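Local coordinates for histidinol-phosphate aminotransferase (Clostridium acetobutylicum, PDB 3FTB), which probably catalyses pyridoxal 5'-phosphate-dependent transamination, as expected of a histidinol-phosphate aminotransferase, at residues Ser32-Pro37 with Arg338-Asp343; Lys277-Glu282 with Lys345-Phe350. All coordinates share one frame; numbering follows the deposited sequence.

Contact 1. Residues Ser32-Pro37 with Arg338-Asp343; sequences SSNINP and RFAIKD. With PO4 (phosphate ion), chain F.
S32-P37 and R338-D343 run side by side in nearly the same direction, their end-to-end vectors 18° apart, with N34 opposite A340 (CA to CA 5.4 Å). The first segment is irregular loop; the second leaves strand 336-340 and ends at D343, the N-cap of the following helix. A340 CB points at the loop, 3.1 Å from S33 O, with the N34 amide nitrogen beside it. Farther along, the P37 ring lies over the K342-D343 backbone. A water donates to both I35 O and I341 O. R338 CG is anti to the backbone N (chi1 -172°), and the bend at chi3 brings the guanidinium alongside S32 and N34. There NH2 makes a weak bond to S32 O (2.9 Å) at the edge of the group, while N34 OD1 lies 3.4 Å above one face, near its rim. A second water accepts from R338 NE and N34 ND2. NH2 also donates to O4 of a phosphate, probably from the crystallisation liquor, at 2.9 Å, and NH1 weakly to O3; R324 holds the same ion. R338 NH1 also bonds weakly to N155, consistent with the arginine-asparagine site for the substrate α-carboxylate in class I and II aminotransferases.

Contact 2. Residues Lys277-Glu282 with Lys345-Phe350; sequences KRFIEE and KKNTKF
F279 reaches from helix 262-285 toward helix 344-359, with N347 beside its CD1 atom and F350 near CZ. With CG anti to the backbone N (chi1 -166°), the ring is carried across the gap even though its CB does not head straight for the other helix. CD1 passes 3.5 Å from N347 ND2, the ring lying across the N347 side chain with ring and amide planes 31° apart. At the far end, F279 CZ lies 3.7 Å from F350 CD2, which sits at the edge of the F279 ring; the two rings meet obliquely, planes at 37° and centroids 5.9 Å apart. The helices themselves run almost parallel, with axes 11.0 Å apart, and the gap is spanned chiefly by F279 and R278. Both belong to the small domain of the fold-type I aminotransferase fold, where they cover one face of a mixed sheet: F279 packs on V300 of strand 299-304 and F350 on I321 and I323 of strand 321-325. The N347 amide is held at both ends, ND2 giving to E275 and OD1 taking the Y31 hydroxyl. On the outer side, R278 bends at chi3 and runs antiparallel alongside N347, its guanidinium nearly coplanar with the amide. Its NH2 donates to T348 OG1 at 3.1 Å, with the hydroxyl tilted out of the guanidinium plane, and forms a salt bridge with E275. T348 OG1 is also bonded to E344 O within its own helix.

How the contacts relate
Contacts 1 and 2 lie with centres about 11 Å apart and meet directly; strand 336-340 of contact 1 also leads into helix 344-359 of contact 2. At the turn, K342 N lies 3.2 Å from N347 OD1, a probable hydrogen bond tying the strand exit to the helix. F339 of the strand and I341 just after it both point away from 32-37: F339 CD2 packs 3.5 Å from F350 CZ, and I341 CG1 lies 3.5 Å from F279 CD2. The R338 end of contact 1 faces the phosphate in the probable substrate-carboxylate site, while contact 2 packs on the other side of 338-343. Contact 2 is farther from the chain centre, about 22 Å against 13 Å for contact 1, measured from the contact centres.

Contact 1. Residues Ser32-Pro37 with Arg338-Asp343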
ATOM      1  N   SER A  32       0.054 -11.540 -22.782  1.00 27.52           N
ATOM      2  CA  SER A  32      -0.276 -10.176 -22.399  1.00 32.34           C
ATOM      3  C   SER A  32       0.430  -9.785 -21.073  1.00 31.36           C
ATOM      4  O   SER A  32       0.452  -8.606 -20.681  1.00 24.58           O
ATOM      5  CB  SER A  32      -1.797  -9.971 -22.348  1.00 32.17           C
ATOM      6  OG  SER A  32      -2.375 -10.551 -21.193  1.00 37.42           O
ATOM      7  N   SER A  33       1.040 -10.770 -20.411  1.00 17.02           N
ATOM      8  CA  SER A  33       1.816 -10.514 -19.201  1.00 23.49           C
ATOM      9  C   SER A  33       3.329 -10.412 -19.453  1.00 30.60           C
ATOM     10  O   SER A  33       3.943 -11.298 -20.058  1.00 28.74           O
ATOM     11  CB  SER A  33       1.538 -11.602 -18.170  1.00 30.92           C
ATOM     12  OG  SER A  33       2.616 -11.704 -17.260  1.00 46.79           O
ATOM     13  N   ASN A  34       3.931  -9.328 -18.978  1.00 33.62           N
ATOM     14  CA  ASN A  34       5.360  -9.103 -19.178  1.00 36.08           C
ATOM     15  C   ASN A  34       6.160  -9.178 -17.880  1.00 35.29           C
ATOM     16  O   ASN A  34       6.914  -8.269 -17.546  1.00 38.43           O
ATOM     17  CB  ASN A  34       5.606  -7.751 -19.850  1.00 34.32           C
ATOM     18  CG  ASN A  34       4.681  -7.497 -21.032  1.00 32.35           C
ATOM     19  OD1 ASN A  34       4.194  -6.385 -21.207  1.00 38.29           O
ATOM     20  ND2 ASN A  34       4.449  -8.515 -21.851  1.00 26.31           N
ATOM     21  N   ILE A  35       5.993 -10.267 -17.144  1.00 37.21           N
ATOM     22  CA  ILE A  35       6.801 -10.500 -15.958  1.00 29.56           C
ATOM     23  C   ILE A  35       7.955 -11.400 -16.360  1.00 38.00           C
ATOM     24  O   ILE A  35       7.812 -12.228 -17.257  1.00 36.61           O
ATOM     25  CB  ILE A  35       5.992 -11.165 -14.821  1.00 21.34           C
ATOM     26  CG1 ILE A  35       4.722 -10.350 -14.515  1.00 29.78           C
ATOM     27  CG2 ILE A  35       6.865 -11.360 -13.554  1.00 20.30           C
ATOM     28  CD1 ILE A  35       4.974  -8.881 -14.115  1.00 22.69           C
ATOM     29  N   ASN A  36       9.095 -11.211 -15.702  1.00 38.46           N
ATOM     30  CA  ASN A  36      10.305 -11.993 -15.942  1.00 38.51           C
ATOM     31  C   ASN A  36      10.046 -13.483 -15.742  1.00 37.47           C
ATOM     32  O   ASN A  36       9.526 -13.894 -14.708  1.00 48.00           O
ATOM     33  CB  ASN A  36      11.414 -11.498 -14.998  1.00 44.67           C
ATOM     34  CG  ASN A  36      12.790 -12.037 -15.350  1.00 40.47           C
ATOM     35  OD1 ASN A  36      12.964 -13.230 -15.601  1.00 35.96           O
ATOM     36  ND2 ASN A  36      13.787 -11.155 -15.333  1.00 36.93           N
ATOM     37  N   PRO A  37      10.417 -14.302 -16.736  1.00 39.88           N
ATOM     38  CA  PRO A  37      10.170 -15.743 -16.759  1.00 49.40           C
ATOM     39  C   PRO A  37      11.163 -16.508 -15.883  1.00 55.54           C
ATOM     40  O   PRO A  37      10.878 -17.625 -15.449  1.00 52.67           O
ATOM     41  CB  PRO A  37      10.415 -16.072 -18.229  1.00 38.19           C
ATOM     42  CG  PRO A  37      11.593 -15.247 -18.518  1.00 32.14           C
ATOM     43  CD  PRO A  37      11.200 -13.905 -17.916  1.00 36.37           C
ATOM     44  N   ARG A 338       0.275  -6.922 -29.077  1.00 33.67           N
ATOM     45  CA  ARG A 338       1.512  -6.934 -28.285  1.00 39.06           C
ATOM     46  C   ARG A 338       1.771  -8.333 -27.732  1.00 39.95           C
ATOM     47  O   ARG A 338       0.870  -8.978 -27.194  1.00 39.62           O
ATOM     48  CB  ARG A 338       1.453  -5.915 -27.137  1.00 32.49           C
ATOM     49  CG  ARG A 338       2.773  -5.723 -26.382  1.00 40.59           C
ATOM     50  CD  ARG A 338       2.559  -4.949 -25.077  1.00 28.84           C
ATOM     51  NE  ARG A 338       1.921  -5.782 -24.057  1.00 29.95           N
ATOM     52  CZ  ARG A 338       1.187  -5.313 -23.049  1.00 35.21           C
ATOM     53  NH1 ARG A 338       0.970  -4.007 -22.927  1.00 28.07           N
ATOM     54  NH2 ARG A 338       0.657  -6.154 -22.162  1.00 33.67           N
ATOM     55  N   PHE A 339       2.999  -8.811 -27.886  1.00 38.31           N
ATOM     56  CA  PHE A 339       3.366 -10.126 -27.372  1.00 38.28           C
ATOM     57  C   PHE A 339       4.453  -9.986 -26.312  1.00 34.44           C
ATOM     58  O   PHE A 339       5.379  -9.183 -26.454  1.00 35.82           O
ATOM     59  CB  PHE A 339       3.887 -11.046 -28.491  1.00 37.98           C
ATOM     60  CG  PHE A 339       2.939 -11.217 -29.658  1.00 39.86           C
ATOM     61  CD1 PHE A 339       1.566 -10.981 -29.521  1.00 39.48           C
ATOM     62  CD2 PHE A 339       3.421 -11.650 -30.895  1.00 39.79           C
ATOM     63  CE1 PHE A 339       0.694 -11.153 -30.604  1.00 27.03           C
ATOM     64  CE2 PHE A 339       2.554 -11.827 -31.980  1.00 26.27           C
ATOM     65  CZ  PHE A 339       1.186 -11.579 -31.820  1.00 23.26           C
ATOM     66  N   ALA A 340       4.359 -10.786 -25.262  1.00 34.35           N
ATOM     67  CA  ALA A 340       5.436 -10.835 -24.284  1.00 40.10           C
ATOM     68  C   ALA A 340       6.595 -11.640 -24.857  1.00 38.20           C
ATOM     69  O   ALA A 340       6.422 -12.411 -25.792  1.00 30.15           O
ATOM     70  CB  ALA A 340       4.955 -11.443 -22.975  1.00 45.66           C
ATOM     71  N   ILE A 341       7.783 -11.435 -24.306  1.00 44.53           N
ATOM     72  CA  ILE A 341       8.942 -12.233 -24.671  1.00 48.84           C
ATOM     73  C   ILE A 341       9.371 -12.975 -23.416  1.00 41.09           C
ATOM     74  O   ILE A 341       9.796 -12.354 -22.444  1.00 37.10           O
ATOM     75  CB  ILE A 341      10.100 -11.357 -25.235  1.00 42.26           C
ATOM     76  CG1 ILE A 341       9.631 -10.618 -26.489  1.00 35.87           C
ATOM     77  CG2 ILE A 341      11.334 -12.207 -25.550  1.00 44.20           C
ATOM     78  CD1 ILE A 341      10.710  -9.824 -27.172  1.00 41.59           C
ATOM     79  N   LYS A 342       9.211 -14.297 -23.435  1.00 40.21           N
ATOM     80  CA  LYS A 342       9.534 -15.142 -22.293  1.00 30.02           C
ATOM     81  C   LYS A 342      10.771 -15.957 -22.601  1.00 34.56           C
ATOM     82  O   LYS A 342      11.615 -15.545 -23.395  1.00 28.28           O
ATOM     83  CB  LYS A 342       8.366 -16.081 -21.992  1.00 31.54           C
ATOM     84  CG  LYS A 342       7.049 -15.351 -21.865  1.00 39.75           C
ATOM     85  CD  LYS A 342       5.883 -16.296 -21.702  1.00 43.02           C
ATOM     86  CE  LYS A 342       4.609 -15.523 -21.408  1.00 44.04           C
ATOM     87  NZ  LYS A 342       4.621 -14.956 -20.035  1.00 49.60           N
ATOM     88  N   ASP A 343      10.864 -17.124 -21.970  1.00 42.12           N
ATOM     89  CA  ASP A 343      11.937 -18.073 -22.239  1.00 36.27           C
ATOM     90  C   ASP A 343      11.704 -18.834 -23.560  1.00 45.78           C
ATOM     91  O   ASP A 343      10.571 -18.977 -24.027  1.00 41.94           O
ATOM     92  CB  ASP A 343      12.054 -19.053 -21.077  1.00 30.86           C
ATOM     93  CG  ASP A 343      10.729 -19.722 -20.742  1.00 34.78           C
ATOM     94  OD1 ASP A 343      10.581 -20.926 -21.032  1.00 42.03           O
ATOM     95  OD2 ASP A 343       9.832 -19.048 -20.195  1.00 32.94           O
TER
HETATM   96  P   PO4 F 363      -0.432  -3.368 -19.874  1.00 90.39           P
HETATM   97  O1  PO4 F 363      -0.588  -3.274 -18.371  1.00 92.90           O
HETATM   98  O2  PO4 F 363      -1.130  -2.200 -20.531  1.00 85.54           O
HETATM   99  O3  PO4 F 363       1.037  -3.341 -20.220  1.00 88.77           O
HETATM  100  O4  PO4 F 363      -1.039  -4.667 -20.359  1.00 93.71           O
HETATM  101  O   HOH W   1       2.363  -8.435 -23.643  1.00 31.68           O
HETATM  102  O   HOH W   2       8.904 -11.590 -20.011  1.00 22.36           O

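Contact 2. Residues Lys277-Glu282 with Lys345-Phe350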
ATOM      1  N   LYS A 277      16.353 -11.410 -29.481  1.00 53.68           N
ATOM      2  CA  LYS A 277      16.887 -11.363 -30.839  1.00 57.32           C
ATOM      3  C   LYS A 277      16.311 -12.470 -31.718  1.00 54.37           C
ATOM      4  O   LYS A 277      15.979 -12.235 -32.879  1.00 56.35           O
ATOM      5  CB  LYS A 277      18.420 -11.440 -30.820  1.00 59.26           C
ATOM      6  CG  LYS A 277      19.079 -11.117 -32.151  1.00 55.51           C
ATOM      7  CD  LYS A 277      20.595 -11.153 -32.037  1.00 56.41           C
ATOM      8  CE  LYS A 277      21.252 -11.052 -33.409  1.00 55.84           C
ATOM      9  NZ  LYS A 277      20.906 -12.211 -34.284  1.00 50.24           N
ATOM     10  N   ARG A 278      16.189 -13.670 -31.157  1.00 47.80           N
ATOM     11  CA  ARG A 278      15.649 -14.809 -31.889  1.00 37.43           C
ATOM     12  C   ARG A 278      14.149 -14.653 -32.102  1.00 36.40           C
ATOM     13  O   ARG A 278      13.649 -14.768 -33.220  1.00 30.34           O
ATOM     14  CB  ARG A 278      15.920 -16.115 -31.134  1.00 40.29           C
ATOM     15  CG  ARG A 278      15.618 -17.374 -31.938  1.00 40.65           C
ATOM     16  CD  ARG A 278      15.591 -18.610 -31.051  1.00 38.71           C
ATOM     17  NE  ARG A 278      14.418 -18.624 -30.180  1.00 38.85           N
ATOM     18  CZ  ARG A 278      13.386 -19.451 -30.322  1.00 40.72           C
ATOM     19  NH1 ARG A 278      13.381 -20.341 -31.303  1.00 49.58           N
ATOM     20  NH2 ARG A 278      12.360 -19.394 -29.481  1.00 32.85           N
ATOM     21  N   PHE A 279      13.437 -14.403 -31.010  1.00 41.96           N
ATOM     22  CA  PHE A 279      11.992 -14.230 -31.046  1.00 39.13           C
ATOM     23  C   PHE A 279      11.576 -13.335 -32.224  1.00 44.98           C
ATOM     24  O   PHE A 279      10.660 -13.664 -32.987  1.00 44.38           O
ATOM     25  CB  PHE A 279      11.502 -13.649 -29.706  1.00 30.40           C
ATOM     26  CG  PHE A 279      10.015 -13.742 -29.513  1.00 36.87           C
ATOM     27  CD1 PHE A 279       9.380 -14.977 -29.476  1.00 29.72           C
ATOM     28  CD2 PHE A 279       9.247 -12.599 -29.383  1.00 32.43           C
ATOM     29  CE1 PHE A 279       8.023 -15.064 -29.302  1.00 27.53           C
ATOM     30  CE2 PHE A 279       7.882 -12.685 -29.216  1.00 31.92           C
ATOM     31  CZ  PHE A 279       7.271 -13.924 -29.176  1.00 27.02           C
ATOM     32  N   ILE A 280      12.273 -12.214 -32.380  1.00 43.01           N
ATOM     33  CA  ILE A 280      11.940 -11.243 -33.413  1.00 45.93           C
ATOM     34  C   ILE A 280      12.234 -11.763 -34.826  1.00 50.19           C
ATOM     35  O   ILE A 280      11.587 -11.348 -35.794  1.00 50.31           O
ATOM     36  CB  ILE A 280      12.675  -9.906 -33.186  1.00 46.95           C
ATOM     37  CG1 ILE A 280      11.889  -8.996 -32.228  1.00 52.89           C
ATOM     38  CG2 ILE A 280      12.891  -9.185 -34.511  1.00 42.39           C
ATOM     39  CD1 ILE A 280      11.454  -9.649 -30.919  1.00 48.56           C
ATOM     40  N   GLU A 281      13.206 -12.664 -34.955  1.00 50.54           N
ATOM     41  CA  GLU A 281      13.522 -13.228 -36.272  1.00 40.95           C
ATOM     42  C   GLU A 281      12.468 -14.248 -36.644  1.00 46.45           C
ATOM     43  O   GLU A 281      12.014 -14.298 -37.788  1.00 43.17           O
ATOM     44  CB  GLU A 281      14.924 -13.846 -36.304  1.00 35.98           C
ATOM     45  CG  GLU A 281      16.038 -12.800 -36.416  1.00 45.47           C
ATOM     46  CD  GLU A 281      17.397 -13.327 -35.995  1.00 52.56           C
ATOM     47  OE1 GLU A 281      17.429 -14.314 -35.226  1.00 62.07           O
ATOM     48  OE2 GLU A 281      18.428 -12.754 -36.424  1.00 46.47           O
ATOM     49  N   GLU A 282      12.063 -15.049 -35.665  1.00 40.75           N
ATOM     50  CA  GLU A 282      10.961 -15.977 -35.859  1.00 40.74           C
ATOM     51  C   GLU A 282       9.637 -15.264 -36.185  1.00 43.76           C
ATOM     52  O   GLU A 282       8.884 -15.720 -37.052  1.00 48.59           O
ATOM     53  CB  GLU A 282      10.813 -16.868 -34.630  1.00 44.93           C
ATOM     54  CG  GLU A 282      12.075 -17.634 -34.312  1.00 43.88           C
ATOM     55  CD  GLU A 282      12.586 -18.384 -35.516  1.00 54.67           C
ATOM     56  OE1 GLU A 282      13.712 -18.084 -35.966  1.00 59.98           O
ATOM     57  OE2 GLU A 282      11.850 -19.256 -36.027  1.00 55.01           O
ATOM     58  N   LYS A 345      11.504 -21.881 -24.516  1.00 47.01           N
ATOM     59  CA  LYS A 345      10.554 -22.993 -24.564  1.00 53.58           C
ATOM     60  C   LYS A 345       9.102 -22.539 -24.744  1.00 51.91           C
ATOM     61  O   LYS A 345       8.394 -23.030 -25.623  1.00 51.60           O
ATOM     62  CB  LYS A 345      10.673 -23.848 -23.305  1.00 63.49           C
ATOM     63  CG  LYS A 345      10.127 -25.259 -23.459  1.00 71.73           C
ATOM     64  CD  LYS A 345      10.071 -25.979 -22.117  1.00 77.02           C
ATOM     65  CE  LYS A 345      10.158 -27.492 -22.282  1.00 78.83           C
ATOM     66  NZ  LYS A 345      11.557 -27.924 -22.587  1.00 78.01           N
ATOM     67  N   LYS A 346       8.656 -21.611 -23.900  1.00 46.65           N
ATOM     68  CA  LYS A 346       7.318 -21.036 -24.038  1.00 42.72           C
ATOM     69  C   LYS A 346       7.152 -20.283 -25.362  1.00 42.81           C
ATOM     70  O   LYS A 346       6.083 -20.311 -25.981  1.00 44.71           O
ATOM     71  CB  LYS A 346       6.997 -20.104 -22.858  1.00 38.58           C
ATOM     72  CG  LYS A 346       6.867 -20.820 -21.513  1.00 38.42           C
ATOM     73  CD  LYS A 346       6.116 -19.967 -20.496  1.00 42.34           C
ATOM     74  CE  LYS A 346       6.208 -20.551 -19.102  1.00 34.39           C
ATOM     75  NZ  LYS A 346       7.624 -20.592 -18.650  1.00 44.72           N
ATOM     76  N   ASN A 347       8.223 -19.611 -25.782  1.00 40.68           N
ATOM     77  CA  ASN A 347       8.242 -18.821 -27.005  1.00 32.41           C
ATOM     78  C   ASN A 347       8.102 -19.672 -28.270  1.00 39.34           C
ATOM     79  O   ASN A 347       7.385 -19.312 -29.206  1.00 36.63           O
ATOM     80  CB  ASN A 347       9.530 -17.992 -27.066  1.00 33.85           C
ATOM     81  CG  ASN A 347       9.436 -16.699 -26.269  1.00 34.49           C
ATOM     82  OD1 ASN A 347       8.402 -16.399 -25.658  1.00 34.21           O
ATOM     83  ND2 ASN A 347      10.512 -15.921 -26.280  1.00 30.85           N
ATOM     84  N   THR A 348       8.802 -20.800 -28.306  1.00 40.69           N
ATOM     85  CA  THR A 348       8.712 -21.686 -29.453  1.00 43.95           C
ATOM     86  C   THR A 348       7.305 -22.275 -29.525  1.00 49.38           C
ATOM     87  O   THR A 348       6.733 -22.426 -30.599  1.00 44.63           O
ATOM     88  CB  THR A 348       9.763 -22.804 -29.379  1.00 48.53           C
ATOM     89  OG1 THR A 348      11.078 -22.232 -29.440  1.00 47.30           O
ATOM     90  CG2 THR A 348       9.580 -23.787 -30.531  1.00 48.63           C
ATOM     91  N   LYS A 349       6.741 -22.584 -28.363  1.00 55.22           N
ATOM     92  CA  LYS A 349       5.369 -23.070 -28.296  1.00 50.45           C
ATOM     93  C   LYS A 349       4.428 -22.003 -28.844  1.00 47.01           C
ATOM     94  O   LYS A 349       3.596 -22.270 -29.712  1.00 37.96           O
ATOM     95  CB  LYS A 349       4.998 -23.403 -26.851  1.00 43.64           C
ATOM     96  CG  LYS A 349       3.842 -24.375 -26.726  1.00 44.82           C
ATOM     97  CD  LYS A 349       3.230 -24.343 -25.340  1.00 42.26           C
ATOM     98  CE  LYS A 349       2.258 -25.499 -25.146  1.00 51.12           C
ATOM     99  NZ  LYS A 349       2.888 -26.832 -25.403  1.00 45.57           N
ATOM    100  N   PHE A 350       4.567 -20.790 -28.321  1.00 45.54           N
ATOM    101  CA  PHE A 350       3.816 -19.629 -28.797  1.00 41.81           C
ATOM    102  C   PHE A 350       3.815 -19.480 -30.332  1.00 44.97           C
ATOM    103  O   PHE A 350       2.754 -19.358 -30.961  1.00 39.22           O
ATOM    104  CB  PHE A 350       4.386 -18.360 -28.151  1.00 39.82           C
ATOM    105  CG  PHE A 350       3.752 -17.099 -28.644  1.00 43.53           C
ATOM    106  CD1 PHE A 350       2.466 -16.747 -28.237  1.00 41.66           C
ATOM    107  CD2 PHE A 350       4.433 -16.264 -29.524  1.00 45.26           C
ATOM    108  CE1 PHE A 350       1.870 -15.584 -28.692  1.00 36.81           C
ATOM    109  CE2 PHE A 350       3.842 -15.094 -29.988  1.00 42.12           C
ATOM    110  CZ  PHE A 350       2.557 -14.756 -29.570  1.00 42.46           C
TER